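Local coordinates for protein SusD homolog (Bacteroides thetaiotaomicron, PDB 3SGH) that probably binds glycans at the outer membrane as a SusD-like lipoprotein, helping to capture sugars for uptake by the cell, at residues G284-I292 with R436-M444; N424-T432 with T450-R458. All blocks are in the same frame, centred on the assembly; numbering follows the deposited sequence. Where two conformers were deposited one is given.

Following the chain from the N terminus, the first segment met is 284-292, in the loop between helix 267-270 and strand 314-317. The chain then adds helices 319-331, 340-354 and 403-417 before helix 424-432, leaves that helix into a long loop, and runs through 436-444, where interaction 1 closes a loop of more than 140 residues. Further along the same loop, 450-458 folds back on helix 424-432 and closes the short loop of interaction 2. The segments alternate, so the two closures cross. Their centres lie about 14 Å apart, and they touch where P439 and A440 pack on T450, tying the 284-292 loop to the helix through one connecting segment.

Interaction 1 of 2, residues G284-I292 with R436-M444; sequences GVRSGSAEI and RIFPATESM
The carbonyl oxygen of G288 is gripped twice by T441. Backbone N of T441 reaches G288 O at 2.9 Å, while T441 OG1 donates to the same G288 O at 2.7 Å, tilted 28° from the carbonyl plane. With chi1 at 57°, OG1 sits between the threonine's own N and carbonyl carbon, which lets hydroxyl and amide converge on one acceptor. The chains come closest just here, G288 CA to A440 CA 4.2 Å.

The second grip is given by the other segment. R286 leaves its backbone with CG anti to N, bends at chi2, and brings NH2 to P439 O at 2.9 Å. This bond is nearly straight, 168° at the hydrogen, and P439 O lies in the guanidinium plane; a weak bond from NE goes to the same oxygen. T441 CG2 lies over one face of the R286 guanidinium, 3.5 Å from R286 NH1.

Both segments are irregular loops of the SusD-like fold, an alpha-alpha superhelix with long excursions between its helices, and this contact pins two such excursions together without a shared sheet or helix. On one side F438 reaches helix 253-261, touching C254 and S257. R286 NH1 also bonds N385 O, so the guanidinium is held from the 385 loop as well, and its rotation is largely fixed.

Water 1 accepts from R286 NE at 3.0 Å and lies close to the carbonyl oxygens of S287 and P439, in the guanidinium plane.

Interaction 2 of 2, residues N424-T432 with T450-R458; sequences NGWADFRRT and TGRGQRRLR
The guanidinium of R455 is sandwiched: CG of R430 stands over the centre of one face, NH2 of R452 lies off-centre against the other, and F429 CE2 meets its edge, ring and guanidinium planes 71° apart. R430's own guanidinium lies against the indole of W426, NE about 3.2 Å above the ring plane toward its rim. The W426 edge faces the loop: W426 NE1 donates to Q454 O at 3.1 Å, and in the conformer given L457 CD1 lies at the ring edge, 3.7 Å from W426 CH2.

R430 and R455 run past each other in opposite directions, each tending the other's backbone. R430 bends at chi3 (-72°) and sends NH1 to R455 O at 2.9 Å, from above the carbonyl plane; R455 NH2 returns a weak bond to R430 O. R455 NH1 bonds R452 O at 2.8 Å and a water that donates to F429 O.

This folds the loop after helix 424-432 back across the helix, W426 and L457 both packing on L119 of helix 100-120. D488 pairs with R455 and R452, and D483 with R456, probably offsetting much of their charge, whereas R430 is held by carbonyl oxygens, R455 O and S118 O.

Interaction 1 of 2, residues G284-I292 with R436-M444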
ATOM      1  N   GLY A 284      -0.903 -10.207  17.728  1.00 14.79           N
ATOM      2  CA  GLY A 284      -0.157  -9.072  17.165  1.00 15.01           C
ATOM      3  C   GLY A 284       0.323  -8.088  18.217  1.00 15.14           C
ATOM      4  O   GLY A 284      -0.039  -8.201  19.399  1.00 15.90           O
ATOM      5  N   VAL A 285       1.119  -7.129  17.763  1.00 13.97           N
ATOM      6  CA  VAL A 285       1.669  -6.045  18.580  1.00 13.88           C
ATOM      7  C   VAL A 285       0.889  -4.777  18.361  1.00 13.49           C
ATOM      8  O   VAL A 285       0.653  -4.381  17.222  1.00 13.33           O
ATOM      9  CB  VAL A 285       3.184  -5.823  18.280  1.00 13.94           C
ATOM     10  CG1 VAL A 285       3.754  -4.676  19.207  1.00 14.33           C
ATOM     11  CG2 VAL A 285       3.938  -7.125  18.429  1.00 13.14           C
ATOM     12  N   ARG A 286       0.480  -4.111  19.452  1.00 14.06           N
ATOM     13  CA  ARG A 286      -0.200  -2.838  19.325  1.00 14.58           C
ATOM     14  C   ARG A 286       0.810  -1.777  18.832  1.00 14.73           C
ATOM     15  O   ARG A 286       1.821  -1.519  19.498  1.00 15.36           O
ATOM     16  CB  ARG A 286      -0.820  -2.433  20.660  1.00 14.85           C
ATOM     17  CG  ARG A 286      -1.605  -1.130  20.619  1.00 12.97           C
ATOM     18  CD  ARG A 286      -2.997  -1.298  19.936  1.00 14.98           C
ATOM     19  NE  ARG A 286      -3.640   0.004  19.849  1.00 15.05           N
ATOM     20  CZ  ARG A 286      -4.280   0.637  20.824  1.00 15.33           C
ATOM     21  NH1 ARG A 286      -4.516   0.058  21.967  1.00 16.69           N
ATOM     22  NH2 ARG A 286      -4.732   1.879  20.618  1.00 16.29           N
ATOM     23  N   SER A 287       0.489  -1.142  17.710  1.00 13.88           N
ATOM     24  CA  SER A 287       1.318  -0.092  17.138  1.00 13.92           C
ATOM     25  C   SER A 287       0.996   1.146  17.952  1.00 15.01           C
ATOM     26  O   SER A 287      -0.183   1.400  18.251  1.00 15.52           O
ATOM     27  CB  SER A 287       0.977   0.114  15.669  1.00 13.14           C
ATOM     28  OG  SER A 287       1.816   1.092  15.112  1.00 14.32           O
ATOM     29  N   GLY A 288       2.012   1.865  18.404  1.00 14.76           N
ATOM     30  CA  GLY A 288       1.755   3.007  19.246  1.00 15.64           C
ATOM     31  C   GLY A 288       1.321   2.544  20.652  1.00 15.62           C
ATOM     32  O   GLY A 288       0.326   3.024  21.203  1.00 15.82           O
ATOM     33  N   SER A 289       2.075   1.611  21.215  1.00 15.26           N
ATOM     34  CA  SER A 289       1.712   0.965  22.485  1.00 15.35           C
ATOM     35  C   SER A 289       1.762   1.910  23.680  1.00 16.52           C
ATOM     36  O   SER A 289       2.387   2.978  23.629  1.00 16.04           O
ATOM     37  CB  SER A 289       2.653  -0.240  22.676  1.00 16.04           C
ATOM     38  OG  SER A 289       3.993   0.123  22.405  1.00 15.09           O
ATOM     39  N   ALA A 290       1.103   1.509  24.773  1.00 16.76           N
ATOM     40  CA  ALA A 290       1.087   2.278  26.011  1.00 17.43           C
ATOM     41  C   ALA A 290       2.490   2.477  26.543  1.00 18.20           C
ATOM     42  O   ALA A 290       2.789   3.522  27.085  1.00 18.12           O
ATOM     43  CB  ALA A 290       0.192   1.617  27.053  1.00 17.63           C
ATOM     44  N   GLU A 291       3.329   1.455  26.427  1.00 17.60           N
ATOM     45  CA  GLU A 291       4.739   1.578  26.750  1.00 17.51           C
ATOM     46  C   GLU A 291       5.609   1.814  25.490  1.00 15.95           C
ATOM     47  O   GLU A 291       5.244   1.427  24.366  1.00 16.91           O
ATOM     48  CB  GLU A 291       5.204   0.335  27.515  1.00 16.83           C
ATOM     49  CG  GLU A 291       5.684  -0.867  26.696  1.00 17.64           C
ATOM     50  CD  GLU A 291       4.631  -1.495  25.755  1.00 20.47           C
ATOM     51  OE1 GLU A 291       3.394  -1.280  25.968  1.00 18.39           O
ATOM     52  OE2 GLU A 291       5.062  -2.272  24.853  1.00 18.29           O
ATOM     53  N   ILE A 292       6.749   2.470  25.672  1.00 16.28           N
ATOM     54  CA  ILE A 292       7.704   2.694  24.537  1.00 16.29           C
ATOM     55  C   ILE A 292       8.007   1.324  23.916  1.00 16.63           C
ATOM     56  O   ILE A 292       8.314   0.388  24.633  1.00 17.10           O
ATOM     57  CB  ILE A 292       9.019   3.358  25.045  1.00 16.96           C
ATOM     58  CG1 ILE A 292       8.748   4.797  25.472  1.00 19.45           C
ATOM     59  CG2 ILE A 292      10.085   3.292  24.010  1.00 14.87           C
ATOM     60  CD1 ILE A 292       9.820   5.426  26.354  1.00 20.67           C
ATOM     61  N   ARG A 436     -11.297  -0.001   9.733  1.00 16.02           N
ATOM     62  CA  ARG A 436     -11.144   0.746  10.970  1.00 16.79           C
ATOM     63  C   ARG A 436      -9.848   0.371  11.691  1.00 17.67           C
ATOM     64  O   ARG A 436      -9.827  -0.355  12.694  1.00 19.02           O
ATOM     65  CB  ARG A 436     -12.349   0.569  11.870  1.00 17.46           C
ATOM     66  CG  ARG A 436     -13.691   0.796  11.172  1.00 19.34           C
ATOM     67  CD  ARG A 436     -14.802   0.710  12.163  1.00 20.31           C
ATOM     68  NE  ARG A 436     -16.114   0.615  11.508  1.00 20.78           N
ATOM     69  CZ  ARG A 436     -17.139   1.447  11.702  1.00 22.96           C
ATOM     70  NH1 ARG A 436     -17.043   2.480  12.528  1.00 22.30           N
ATOM     71  NH2 ARG A 436     -18.279   1.239  11.065  1.00 23.14           N
ATOM     72  N   ILE A 437      -8.762   0.933  11.173  1.00 17.28           N
ATOM     73  CA  ILE A 437      -7.401   0.654  11.656  0.50 16.96           C
ATOM     74  C   ILE A 437      -7.207   1.171  13.072  1.00 17.05           C
ATOM     75  O   ILE A 437      -7.563   2.330  13.392  1.00 17.12           O
ATOM     76  CB  ILE A 437      -6.337   1.316  10.745  0.50 17.13           C
ATOM     77  CG1 ILE A 437      -6.449   0.794   9.317  0.50 16.56           C
ATOM     78  CG2 ILE A 437      -4.945   1.097  11.290  0.50 16.08           C
ATOM     79  CD1 ILE A 437      -6.509  -0.751   9.261  0.50 18.41           C
ATOM     80  N   PHE A 438      -6.676   0.324  13.936  1.00 17.14           N
ATOM     81  CA  PHE A 438      -6.433   0.728  15.315  1.00 16.88           C
ATOM     82  C   PHE A 438      -5.437   1.896  15.388  1.00 16.95           C
ATOM     83  O   PHE A 438      -4.300   1.770  14.922  1.00 16.52           O
ATOM     84  CB  PHE A 438      -5.829  -0.407  16.122  1.00 17.20           C
ATOM     85  CG  PHE A 438      -6.681  -1.639  16.275  1.00 17.12           C
ATOM     86  CD1 PHE A 438      -7.963  -1.744  15.780  1.00 19.31           C
ATOM     87  CD2 PHE A 438      -6.179  -2.688  17.053  1.00 17.36           C
ATOM     88  CE1 PHE A 438      -8.697  -2.940  15.977  1.00 16.71           C
ATOM     89  CE2 PHE A 438      -6.888  -3.826  17.268  1.00 18.93           C
ATOM     90  CZ  PHE A 438      -8.144  -3.968  16.752  1.00 18.71           C
ATOM     91  N   PRO A 439      -5.835   2.997  16.034  1.00 17.18           N
ATOM     92  CA  PRO A 439      -4.902   4.132  16.180  1.00 17.33           C
ATOM     93  C   PRO A 439      -3.899   3.851  17.284  1.00 17.08           C
ATOM     94  O   PRO A 439      -4.055   2.887  18.036  1.00 16.28           O
ATOM     95  CB  PRO A 439      -5.816   5.260  16.627  1.00 18.70           C
ATOM     96  CG  PRO A 439      -6.858   4.565  17.456  1.00 20.32           C
ATOM     97  CD  PRO A 439      -7.131   3.269  16.691  1.00 18.55           C
ATOM     98  N   ALA A 440      -2.892   4.704  17.400  1.00 15.71           N
ATOM     99  CA  ALA A 440      -1.992   4.723  18.522  1.00 15.41           C
ATOM    100  C   ALA A 440      -2.792   4.876  19.824  1.00 15.43           C
ATOM    101  O   ALA A 440      -3.893   5.468  19.827  1.00 14.95           O
ATOM    102  CB  ALA A 440      -1.000   5.888  18.353  1.00 14.89           C
ATOM    103  N   THR A 441      -2.214   4.409  20.930  1.00 15.86           N
ATOM    104  CA  THR A 441      -2.764   4.685  22.248  1.00 16.44           C
ATOM    105  C   THR A 441      -2.800   6.202  22.537  1.00 17.48           C
ATOM    106  O   THR A 441      -3.658   6.686  23.289  1.00 18.11           O
ATOM    107  CB  THR A 441      -2.016   3.942  23.382  1.00 16.39           C
ATOM    108  OG1 THR A 441      -0.615   4.303  23.348  1.00 15.56           O
ATOM    109  CG2 THR A 441      -2.229   2.418  23.252  1.00 15.90           C
ATOM    110  N   GLU A 442      -1.867   6.958  21.975  1.00 17.82           N
ATOM    111  CA  GLU A 442      -1.879   8.408  22.117  1.00 19.77           C
ATOM    112  C   GLU A 442      -1.169   9.025  20.924  1.00 18.92           C
ATOM    113  O   GLU A 442      -0.303   8.388  20.327  1.00 18.09           O
ATOM    114  CB  GLU A 442      -1.181   8.854  23.404  1.00 20.88           C
ATOM    115  CG  GLU A 442       0.316   8.680  23.375  1.00 25.12           C
ATOM    116  CD  GLU A 442       0.981   9.002  24.720  1.00 31.55           C
ATOM    117  OE1 GLU A 442       1.544  10.107  24.878  1.00 36.56           O
ATOM    118  OE2 GLU A 442       0.931   8.143  25.607  1.00 32.32           O
ATOM    119  N   SER A 443      -1.502  10.272  20.634  1.00 19.02           N
ATOM    120  CA  SER A 443      -0.766  11.049  19.677  1.00 18.80           C
ATOM    121  C   SER A 443       0.271  11.890  20.392  1.00 18.87           C
ATOM    122  O   SER A 443      -0.020  12.567  21.373  1.00 18.91           O
ATOM    123  CB  SER A 443      -1.691  11.955  18.864  1.00 19.00           C
ATOM    124  OG  SER A 443      -0.934  12.859  18.065  1.00 19.37           O
HETATM  125  N   MSE A 444       1.462  11.893  19.824  1.00 18.07           N
HETATM  126  CA  MSE A 444       2.580  12.740  20.276  1.00 18.64           C
HETATM  127  C   MSE A 444       2.774  13.990  19.385  1.00 18.70           C
HETATM  128  O   MSE A 444       3.800  14.712  19.481  1.00 19.94           O
HETATM  129  CB  MSE A 444       3.855  11.908  20.338  1.00 17.57           C
HETATM  130  CG  MSE A 444       3.873  10.813  21.365  1.00 18.54           C
HETATM  131 SE   MSE A 444       4.060  11.589  23.132  0.75 19.53          SE
HETATM  132  CE  MSE A 444       5.916  12.048  23.012  1.00 24.15           C
TER
HETATM  133  O   HOH W   1      -2.545   0.674  17.126  1.00 17.19           O

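Interaction 2 of 2, residues N424-T432 with T450-R458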
ATOM      1  N   ASN A 424      -2.256   0.165   1.343  1.00 14.50           N
ATOM      2  CA  ASN A 424      -3.694  -0.029   1.060  1.00 15.28           C
ATOM      3  C   ASN A 424      -4.593   0.362   2.225  1.00 15.05           C
ATOM      4  O   ASN A 424      -5.584   1.127   2.065  1.00 14.58           O
ATOM      5  CB  ASN A 424      -4.007  -1.470   0.673  1.00 14.66           C
ATOM      6  CG  ASN A 424      -5.457  -1.656   0.389  1.00 17.15           C
ATOM      7  OD1 ASN A 424      -5.984  -1.052  -0.548  1.00 18.17           O
ATOM      8  ND2 ASN A 424      -6.149  -2.445   1.218  1.00 13.91           N
ATOM      9  N   GLY A 425      -4.266  -0.160   3.396  1.00 12.96           N
ATOM     10  CA  GLY A 425      -5.078   0.133   4.577  1.00 14.29           C
ATOM     11  C   GLY A 425      -5.157   1.620   4.913  1.00 13.84           C
ATOM     12  O   GLY A 425      -6.237   2.155   5.137  1.00 14.87           O
ATOM     13  N   TRP A 426      -3.988   2.271   4.956  1.00 12.93           N
ATOM     14  CA  TRP A 426      -3.919   3.669   5.362  1.00 13.03           C
ATOM     15  C   TRP A 426      -4.621   4.545   4.330  1.00 13.87           C
ATOM     16  O   TRP A 426      -5.295   5.512   4.686  1.00 13.61           O
ATOM     17  CB  TRP A 426      -2.479   4.080   5.526  1.00 12.46           C
ATOM     18  CG  TRP A 426      -2.331   5.432   6.111  1.00 13.90           C
ATOM     19  CD1 TRP A 426      -3.196   6.069   6.946  1.00 15.64           C
ATOM     20  CD2 TRP A 426      -1.197   6.273   5.973  1.00 13.76           C
ATOM     21  NE1 TRP A 426      -2.695   7.268   7.295  1.00 14.41           N
ATOM     22  CE2 TRP A 426      -1.466   7.435   6.706  1.00 15.40           C
ATOM     23  CE3 TRP A 426       0.001   6.176   5.268  1.00 15.05           C
ATOM     24  CZ2 TRP A 426      -0.582   8.514   6.758  1.00 16.58           C
ATOM     25  CZ3 TRP A 426       0.904   7.225   5.344  1.00 14.58           C
ATOM     26  CH2 TRP A 426       0.599   8.383   6.110  1.00 14.06           C
ATOM     27  N   ALA A 427      -4.437   4.208   3.059  1.00 13.05           N
ATOM     28  CA  ALA A 427      -5.058   4.972   1.988  1.00 13.10           C
ATOM     29  C   ALA A 427      -6.583   4.842   2.015  1.00 13.82           C
ATOM     30  O   ALA A 427      -7.300   5.863   2.007  1.00 13.92           O
ATOM     31  CB  ALA A 427      -4.517   4.575   0.629  1.00 11.76           C
ATOM     32  N   ASP A 428      -7.091   3.616   2.093  1.00 13.70           N
ATOM     33  CA  ASP A 428      -8.563   3.388   2.156  1.00 13.43           C
ATOM     34  C   ASP A 428      -9.148   3.987   3.436  1.00 14.09           C
ATOM     35  O   ASP A 428     -10.251   4.586   3.415  1.00 14.84           O
ATOM     36  CB  ASP A 428      -8.942   1.890   2.012  1.00 14.63           C
ATOM     37  CG  ASP A 428      -8.831   1.371   0.555  1.00 17.32           C
ATOM     38  OD1 ASP A 428      -8.535   2.179  -0.371  1.00 15.01           O
ATOM     39  OD2 ASP A 428      -9.081   0.157   0.334  1.00 17.79           O
ATOM     40  N   PHE A 429      -8.439   3.908   4.547  1.00 13.49           N
ATOM     41  CA  PHE A 429      -8.945   4.514   5.771  1.00 14.07           C
ATOM     42  C   PHE A 429      -9.037   6.075   5.615  1.00 14.57           C
ATOM     43  O   PHE A 429     -10.032   6.691   5.997  1.00 15.06           O
ATOM     44  CB  PHE A 429      -8.129   4.121   6.986  1.00 14.91           C
ATOM     45  CG  PHE A 429      -8.549   4.879   8.243  1.00 15.75           C
ATOM     46  CD1 PHE A 429      -9.712   4.535   8.913  1.00 15.80           C
ATOM     47  CD2 PHE A 429      -7.825   5.976   8.677  1.00 16.38           C
ATOM     48  CE1 PHE A 429     -10.127   5.254  10.010  1.00 17.74           C
ATOM     49  CE2 PHE A 429      -8.225   6.718   9.786  1.00 16.90           C
ATOM     50  CZ  PHE A 429      -9.392   6.345  10.459  1.00 18.40           C
ATOM     51  N   ARG A 430      -7.991   6.686   5.075  1.00 13.98           N
ATOM     52  CA  ARG A 430      -7.981   8.140   4.920  1.00 14.90           C
ATOM     53  C   ARG A 430      -9.065   8.563   3.934  1.00 15.16           C
ATOM     54  O   ARG A 430      -9.647   9.640   4.069  1.00 16.00           O
ATOM     55  CB  ARG A 430      -6.604   8.632   4.451  1.00 15.03           C
ATOM     56  CG  ARG A 430      -5.588   8.649   5.564  1.00 14.65           C
ATOM     57  CD  ARG A 430      -4.214   9.202   5.081  1.00 13.19           C
ATOM     58  NE  ARG A 430      -3.551   8.256   4.216  1.00 13.94           N
ATOM     59  CZ  ARG A 430      -2.596   8.556   3.339  1.00 15.06           C
ATOM     60  NH1 ARG A 430      -2.132   9.785   3.280  1.00 15.12           N
ATOM     61  NH2 ARG A 430      -2.105   7.614   2.529  1.00 15.00           N
ATOM     62  N   ARG A 431      -9.382   7.669   2.982  1.00 15.86           N
ATOM     63  CA  ARG A 431     -10.372   8.005   1.948  1.00 15.83           C
ATOM     64  C   ARG A 431     -11.814   7.791   2.414  1.00 15.80           C
ATOM     65  O   ARG A 431     -12.700   8.547   2.006  1.00 18.01           O
ATOM     66  CB  ARG A 431     -10.079   7.194   0.657  1.00 15.51           C
ATOM     67  CG  ARG A 431     -10.988   7.499  -0.544  1.00 15.51           C
ATOM     68  CD  ARG A 431     -10.518   6.815  -1.786  1.00 16.09           C
ATOM     69  NE  ARG A 431     -10.396   5.360  -1.634  1.00 15.93           N
ATOM     70  CZ  ARG A 431     -11.392   4.474  -1.759  1.00 14.65           C
ATOM     71  NH1 ARG A 431     -12.611   4.878  -2.066  1.00 15.02           N
ATOM     72  NH2 ARG A 431     -11.158   3.178  -1.555  1.00 15.89           N
ATOM     73  N   THR A 432     -12.060   6.735   3.212  1.00 15.71           N
ATOM     74  CA  THR A 432     -13.434   6.266   3.475  1.00 16.09           C
ATOM     75  C   THR A 432     -13.791   6.024   4.950  1.00 16.95           C
ATOM     76  O   THR A 432     -14.988   5.879   5.284  1.00 18.44           O
ATOM     77  CB  THR A 432     -13.712   4.894   2.793  1.00 15.76           C
ATOM     78  OG1 THR A 432     -12.941   3.871   3.442  1.00 17.05           O
ATOM     79  CG2 THR A 432     -13.351   4.919   1.310  1.00 15.69           C
ATOM     80  N   THR A 450      -6.079  10.704  17.695  1.00 20.00           N
ATOM     81  CA  THR A 450      -6.209   9.264  17.476  1.00 19.71           C
ATOM     82  C   THR A 450      -7.475   8.872  16.664  1.00 20.91           C
ATOM     83  O   THR A 450      -7.519   7.795  16.091  1.00 23.00           O
ATOM     84  CB  THR A 450      -6.198   8.523  18.820  1.00 19.83           C
ATOM     85  OG1 THR A 450      -7.246   9.068  19.630  1.00 20.51           O
ATOM     86  CG2 THR A 450      -4.831   8.702  19.525  1.00 18.05           C
ATOM     87  N   GLY A 451      -8.475   9.738  16.591  1.00 21.77           N
ATOM     88  CA  GLY A 451      -9.641   9.442  15.767  1.00 22.14           C
ATOM     89  C   GLY A 451      -9.320   9.282  14.288  1.00 21.61           C
ATOM     90  O   GLY A 451      -9.895   8.434  13.619  1.00 22.30           O
ATOM     91  N   ARG A 452      -8.416  10.120  13.782  1.00 19.16           N
ATOM     92  CA  ARG A 452      -8.121  10.159  12.352  1.00 19.45           C
ATOM     93  C   ARG A 452      -6.688   9.768  12.015  1.00 16.65           C
ATOM     94  O   ARG A 452      -6.396   9.469  10.849  1.00 17.57           O
ATOM     95  CB  ARG A 452      -8.416  11.561  11.810  1.00 19.33           C
ATOM     96  CG  ARG A 452      -9.889  11.969  12.123  1.00 23.78           C
ATOM     97  CD  ARG A 452     -10.283  13.251  11.524  1.00 26.96           C
ATOM     98  NE  ARG A 452     -10.370  13.224  10.073  1.00 27.59           N
ATOM     99  CZ  ARG A 452      -9.600  13.933   9.231  1.00 26.39           C
ATOM    100  NH1 ARG A 452      -8.639  14.741   9.658  1.00 26.56           N
ATOM    101  NH2 ARG A 452      -9.822  13.858   7.934  1.00 24.96           N
ATOM    102  N   GLY A 453      -5.822   9.818  13.023  1.00 15.89           N
ATOM    103  CA  GLY A 453      -4.431   9.430  12.873  1.00 16.05           C
ATOM    104  C   GLY A 453      -3.598  10.452  12.092  1.00 15.68           C
ATOM    105  O   GLY A 453      -4.041  11.589  11.838  1.00 15.99           O
ATOM    106  N   GLN A 454      -2.406  10.025  11.702  1.00 15.59           N
ATOM    107  CA  GLN A 454      -1.531  10.816  10.835  1.00 15.15           C
ATOM    108  C   GLN A 454      -2.141  10.835   9.452  1.00 14.91           C
ATOM    109  O   GLN A 454      -2.644   9.841   9.000  1.00 14.95           O
ATOM    110  CB  GLN A 454      -0.106  10.232  10.799  1.00 14.53           C
ATOM    111  CG  GLN A 454       0.831  11.052   9.914  1.00 14.62           C
ATOM    112  CD  GLN A 454       2.296  10.949  10.299  1.00 14.14           C
ATOM    113  OE1 GLN A 454       2.646  10.483  11.408  1.00 15.64           O
ATOM    114  NE2 GLN A 454       3.188  11.422   9.390  1.00 13.29           N
ATOM    115  N   ARG A 455      -2.128  11.980   8.785  1.00 13.70           N
ATOM    116  CA  ARG A 455      -2.884  12.167   7.555  1.00 14.25           C
ATOM    117  C   ARG A 455      -1.972  12.184   6.298  1.00 13.72           C
ATOM    118  O   ARG A 455      -2.445  11.932   5.192  1.00 15.69           O
ATOM    119  CB  ARG A 455      -3.733  13.402   7.664  1.00 15.01           C
ATOM    120  CG  ARG A 455      -4.659  13.415   8.851  1.00 14.36           C
ATOM    121  CD  ARG A 455      -5.629  12.210   8.945  1.00 14.45           C
ATOM    122  NE  ARG A 455      -6.549  12.149   7.803  1.00 15.03           N
ATOM    123  CZ  ARG A 455      -7.467  11.200   7.585  1.00 15.88           C
ATOM    124  NH1 ARG A 455      -7.590  10.166   8.401  1.00 15.64           N
ATOM    125  NH2 ARG A 455      -8.286  11.271   6.537  1.00 18.78           N
ATOM    126  N   ARG A 456      -0.688  12.473   6.507  1.00 13.61           N
ATOM    127  CA  ARG A 456       0.322  12.544   5.450  1.00 13.38           C
ATOM    128  C   ARG A 456       1.734  12.595   6.038  1.00 14.34           C
ATOM    129  O   ARG A 456       1.914  12.882   7.222  1.00 13.56           O
ATOM    130  CB  ARG A 456       0.130  13.797   4.583  1.00 12.28           C
ATOM    131  CG  ARG A 456       0.442  15.114   5.241  1.00 14.55           C
ATOM    132  CD  ARG A 456       0.091  16.302   4.395  1.00 15.08           C
ATOM    133  NE  ARG A 456       1.172  16.594   3.445  1.00 14.74           N
ATOM    134  CZ  ARG A 456       2.222  17.359   3.727  1.00 18.00           C
ATOM    135  NH1 ARG A 456       2.388  17.879   4.949  1.00 13.72           N
ATOM    136  NH2 ARG A 456       3.146  17.582   2.795  1.00 17.04           N
ATOM    137  N   LEU A 457       2.728  12.338   5.194  1.00 14.07           N
ATOM    138  CA  LEU A 457       4.106  12.678   5.520  0.50 14.66           C
ATOM    139  C   LEU A 457       4.362  14.120   5.059  1.00 15.32           C
ATOM    140  O   LEU A 457       3.676  14.617   4.178  1.00 15.19           O
ATOM    141  CB  LEU A 457       5.071  11.700   4.837  0.50 15.24           C
ATOM    142  CG  LEU A 457       5.339  10.393   5.594  0.50 16.23           C
ATOM    143  CD1 LEU A 457       4.071   9.670   6.023  0.50 18.00           C
ATOM    144  CD2 LEU A 457       6.238   9.488   4.734  0.50 16.84           C
ATOM    145  N   ARG A 458       5.367  14.764   5.646  1.00 15.25           N
ATOM    146  CA  ARG A 458       5.715  16.127   5.347  1.00 15.47           C
ATOM    147  C   ARG A 458       6.771  16.178   4.249  1.00 15.88           C
ATOM    148  O   ARG A 458       7.438  15.167   3.958  1.00 15.33           O
ATOM    149  CB  ARG A 458       6.248  16.822   6.608  1.00 15.66           C
ATOM    150  CG  ARG A 458       5.189  17.047   7.671  1.00 17.13           C
ATOM    151  CD  ARG A 458       5.754  17.701   8.942  1.00 17.30           C
ATOM    152  NE  ARG A 458       6.588  16.718   9.663  1.00 22.64           N
ATOM    153  CZ  ARG A 458       7.916  16.668   9.635  1.00 24.43           C
ATOM    154  NH1 ARG A 458       8.621  17.561   8.946  1.00 25.74           N
ATOM    155  NH2 ARG A 458       8.564  15.711  10.285  1.00 25.40           N
TER
HETATM  156  O   HOH W   2     -10.212   9.032   7.557  1.00 18.06           O